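Local coordinates for protein C-glycoside 3-oxidase (Microbacterium trichothecenolyticum, PDB 7DVE) that oxidises the C3 hydroxyl of the sugar in C-glycosides such as isoorientin and mangiferin, using FAD and passing the electrons to oxygen to give hydrogen peroxide, at residues V114-S119 with A441-Q446. Sequence-based numbering, arbitrary orientation.
Sequences VAAFSS and ASLHYQ. With FAD (flavin-adenine dinucleotide), chain C.
A441 meets V114 just ahead of the short strand 116-117, in the loop of this GMC oxidoreductase that carries the inferred proton acceptor, next to the FAD. CG2 of V114 lies 3.3 Å from the backbone N of A441 and also touches its CB. Next comes S442, whose OG accepts from N of H444 in an ST turn. L443 bridges protein and cofactor with its two methyl branches. CD2 packs on CB of A116 at 3.6 Å, while CD1 rests on C8 of the flavin dimethylbenzene ring at 3.3 Å. H444, the inferred proton acceptor, follows directly; its NE2 is 3.8 Å from flavin N1, and its ND1 is hydrogen-bonded to Q298. Y445 turns back to 114-119, and its OH comes up to A115 and A116. With CG anti to its carbonyl carbon (chi1 -42°), the ring reaches A116, whose carbonyl O lies in plane at its edge, by CE2. Its OH is also hydrogen-bonded to O of G440, just before this segment. A phenylalanine here would probably leave the buried A116 amide and the G440 carbonyl without their shared partner. The bond across the contact runs from A116 N to Y445 OH, 2.9 Å long and bent to 148° at the hydrogen.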
loop_
_atom_site.group_PDB
_atom_site.type_symbol
_atom_site.label_atom_id
_atom_site.label_comp_id
_atom_site.label_asym_id
_atom_site.label_seq_id
_atom_site.Cartn_x
_atom_site.Cartn_y
_atom_site.Cartn_z
ATOM N N VAL A 114 4.312 14.156 6.672
ATOM C CA VAL A 114 2.994 13.522 6.672
ATOM C C VAL A 114 3.051 12.002 6.451
ATOM O O VAL A 114 2.117 11.411 5.891
ATOM C CB VAL A 114 2.066 14.181 5.623
ATOM C CG1 VAL A 114 1.783 15.635 6.005
ATOM C CG2 VAL A 114 2.651 14.057 4.209
ATOM N N ALA A 115 4.118 11.349 6.899
ATOM C CA ALA A 115 4.098 9.895 7.042
ATOM C C ALA A 115 2.865 9.481 7.828
ATOM O O ALA A 115 2.624 9.997 8.921
ATOM C CB ALA A 115 5.365 9.408 7.762
ATOM N N ALA A 116 2.081 8.540 7.272
ATOM C CA ALA A 116 0.773 8.207 7.823
ATOM C C ALA A 116 0.603 6.700 7.997
ATOM O O ALA A 116 1.390 5.896 7.496
ATOM C CB ALA A 116 -0.355 8.775 6.953
ATOM N N PHE A 117 -0.451 6.336 8.739
ATOM C CA PHE A 117 -0.794 4.962 9.070
ATOM C C PHE A 117 -2.310 4.822 9.073
ATOM O O PHE A 117 -3.035 5.815 9.174
ATOM C CB PHE A 117 -0.277 4.544 10.452
ATOM C CG PHE A 117 1.114 5.014 10.763
ATOM C CD1 PHE A 117 1.329 6.271 11.318
ATOM C CD2 PHE A 117 2.200 4.187 10.537
ATOM C CE1 PHE A 117 2.575 6.704 11.605
ATOM C CE2 PHE A 117 3.488 4.625 10.833
ATOM C CZ PHE A 117 3.669 5.885 11.372
ATOM N N SER A 118 -2.775 3.572 9.002
ATOM C CA SER A 118 -4.165 3.191 9.264
ATOM C C SER A 118 -4.178 2.019 10.240
ATOM O O SER A 118 -3.360 1.109 10.131
ATOM C CB SER A 118 -4.926 2.770 7.983
ATOM O OG SER A 118 -5.163 3.867 7.127
ATOM N N SER A 119 -5.120 2.023 11.176
ATOM C CA SER A 119 -5.234 0.954 12.171
ATOM C C SER A 119 -6.667 0.438 12.129
ATOM O O SER A 119 -7.556 1.022 12.759
ATOM C CB SER A 119 -4.866 1.446 13.561
ATOM O OG SER A 119 -3.456 1.491 13.719
ATOM N N ALA A 441 3.570 12.124 1.677
ATOM C CA ALA A 441 2.219 12.206 1.153
ATOM C C ALA A 441 1.874 11.047 0.227
ATOM O O ALA A 441 0.701 10.714 0.114
ATOM C CB ALA A 441 2.024 13.523 0.416
ATOM N N SER A 442 2.861 10.413 -0.425
ATOM C CA SER A 442 2.543 9.324 -1.348
ATOM C C SER A 442 1.980 8.097 -0.637
ATOM O O SER A 442 1.323 7.279 -1.282
ATOM C CB SER A 442 3.787 8.912 -2.163
ATOM O OG SER A 442 4.696 8.146 -1.388
ATOM N N LEU A 443 2.216 7.962 0.672
ATOM C CA LEU A 443 1.860 6.787 1.462
ATOM C C LEU A 443 2.455 5.509 0.904
ATOM O O LEU A 443 1.975 4.423 1.221
ATOM C CB LEU A 443 0.353 6.624 1.600
ATOM C CG LEU A 443 -0.428 7.903 1.874
ATOM C CD1 LEU A 443 -1.851 7.686 1.403
ATOM C CD2 LEU A 443 -0.374 8.264 3.342
ATOM N N HIS A 444 3.492 5.622 0.076
ATOM C CA HIS A 444 4.237 4.489 -0.473
ATOM C C HIS A 444 5.613 4.481 0.189
ATOM O O HIS A 444 6.523 5.198 -0.239
ATOM C CB HIS A 444 4.361 4.613 -1.992
ATOM C CG HIS A 444 3.058 4.815 -2.691
ATOM N ND1 HIS A 444 2.982 5.212 -4.009
ATOM C CD2 HIS A 444 1.780 4.616 -2.282
ATOM C CE1 HIS A 444 1.710 5.284 -4.370
ATOM N NE2 HIS A 444 0.963 4.918 -3.346
ATOM N N TYR A 445 5.763 3.694 1.244
ATOM C CA TYR A 445 7.020 3.622 1.985
ATOM C C TYR A 445 7.632 2.237 1.753
ATOM O O TYR A 445 7.032 1.213 2.103
ATOM C CB TYR A 445 6.812 3.915 3.476
ATOM C CG TYR A 445 5.851 5.076 3.769
ATOM C CD1 TYR A 445 5.860 6.255 3.008
ATOM C CD2 TYR A 445 4.939 4.990 4.806
ATOM C CE1 TYR A 445 4.963 7.298 3.272
ATOM C CE2 TYR A 445 4.053 6.011 5.075
ATOM C CZ TYR A 445 4.052 7.158 4.312
ATOM O OH TYR A 445 3.137 8.156 4.623
ATOM N N GLN A 446 8.816 2.210 1.151
ATOM C CA GLN A 446 9.474 0.980 0.775
ATOM C C GLN A 446 10.794 0.843 1.521
ATOM O O GLN A 446 11.290 1.785 2.151
ATOM C CB GLN A 446 9.725 0.934 -0.742
ATOM C CG GLN A 446 8.455 0.834 -1.629
ATOM C CD GLN A 446 7.632 2.111 -1.649
ATOM O OE1 GLN A 446 6.405 2.060 -1.540
ATOM N NE2 GLN A 446 8.295 3.268 -1.805
HETATM P PA FAD C . -1.259 -1.788 5.644
HETATM O O1A FAD C . -0.868 -0.605 6.448
HETATM O O2A FAD C . -2.177 -1.603 4.496
HETATM O O5B FAD C . -1.867 -2.788 6.754
HETATM C C5B FAD C . -1.073 -3.130 7.892
HETATM C C4B FAD C . -1.966 -3.478 9.055
HETATM O O4B FAD C . -1.066 -3.879 10.130
HETATM C C3B FAD C . -2.709 -2.233 9.579
HETATM O O3B FAD C . -4.115 -2.544 9.650
HETATM C C2B FAD C . -2.111 -2.089 10.986
HETATM O O2B FAD C . -3.082 -1.642 11.935
HETATM C C1B FAD C . -1.727 -3.513 11.333
HETATM N N9A FAD C . -0.719 -3.541 12.454
HETATM C C8A FAD C . 0.404 -2.807 12.410
HETATM N N7A FAD C . 1.106 -3.038 13.525
HETATM C C5A FAD C . 0.424 -3.908 14.272
HETATM C C6A FAD C . 0.705 -4.466 15.458
HETATM N N6A FAD C . 1.854 -4.097 16.025
HETATM N N1A FAD C . -0.117 -5.352 16.053
HETATM C C2A FAD C . -1.301 -5.689 15.395
HETATM N N3A FAD C . -1.572 -5.103 14.144
HETATM C C4A FAD C . -0.705 -4.226 13.609
HETATM N N1 FAD C . -1.421 2.019 -2.911
HETATM C C2 FAD C . -1.337 1.604 -4.229
HETATM O O2 FAD C . -0.592 0.667 -4.489
HETATM N N3 FAD C . -2.079 2.258 -5.226
HETATM C C4 FAD C . -2.954 3.311 -4.878
HETATM O O4 FAD C . -3.619 3.863 -5.760
HETATM C C4X FAD C . -3.025 3.715 -3.548
HETATM N N5 FAD C . -3.799 4.756 -3.153
HETATM C C5X FAD C . -3.943 5.024 -1.823
HETATM C C6 FAD C . -4.848 6.006 -1.378
HETATM C C7 FAD C . -5.058 6.261 -0.028
HETATM C C7M FAD C . -6.070 7.343 0.427
HETATM C C8 FAD C . -4.343 5.529 0.922
HETATM C C8M FAD C . -4.562 5.803 2.421
HETATM C C9 FAD C . -3.432 4.554 0.492
HETATM C C9A FAD C . -3.219 4.299 -0.876
HETATM N N10 FAD C . -2.327 3.372 -1.296
HETATM C C10 FAD C . -2.256 3.051 -2.589
HETATM C "C1'" FAD C . -1.415 2.647 -0.366
HETATM C "C2'" FAD C . -1.893 1.255 0.065
HETATM O "O2'" FAD C . -3.063 1.411 0.885
HETATM C "C3'" FAD C . -0.749 0.492 0.813
HETATM O "O3'" FAD C . 0.378 0.326 -0.060
HETATM C "C4'" FAD C . -1.189 -0.918 1.213
HETATM O "O4'" FAD C . -2.344 -0.840 2.034
HETATM C "C5'" FAD C . -0.059 -1.631 2.004
HETATM O "O5'" FAD C . -0.545 -2.865 2.569
HETATM P P FAD C . 0.111 -3.579 3.865
HETATM O O1P FAD C . -0.730 -4.697 4.375
HETATM O O2P FAD C . 1.516 -3.843 3.489
HETATM O O3P FAD C . 0.055 -2.540 5.105
#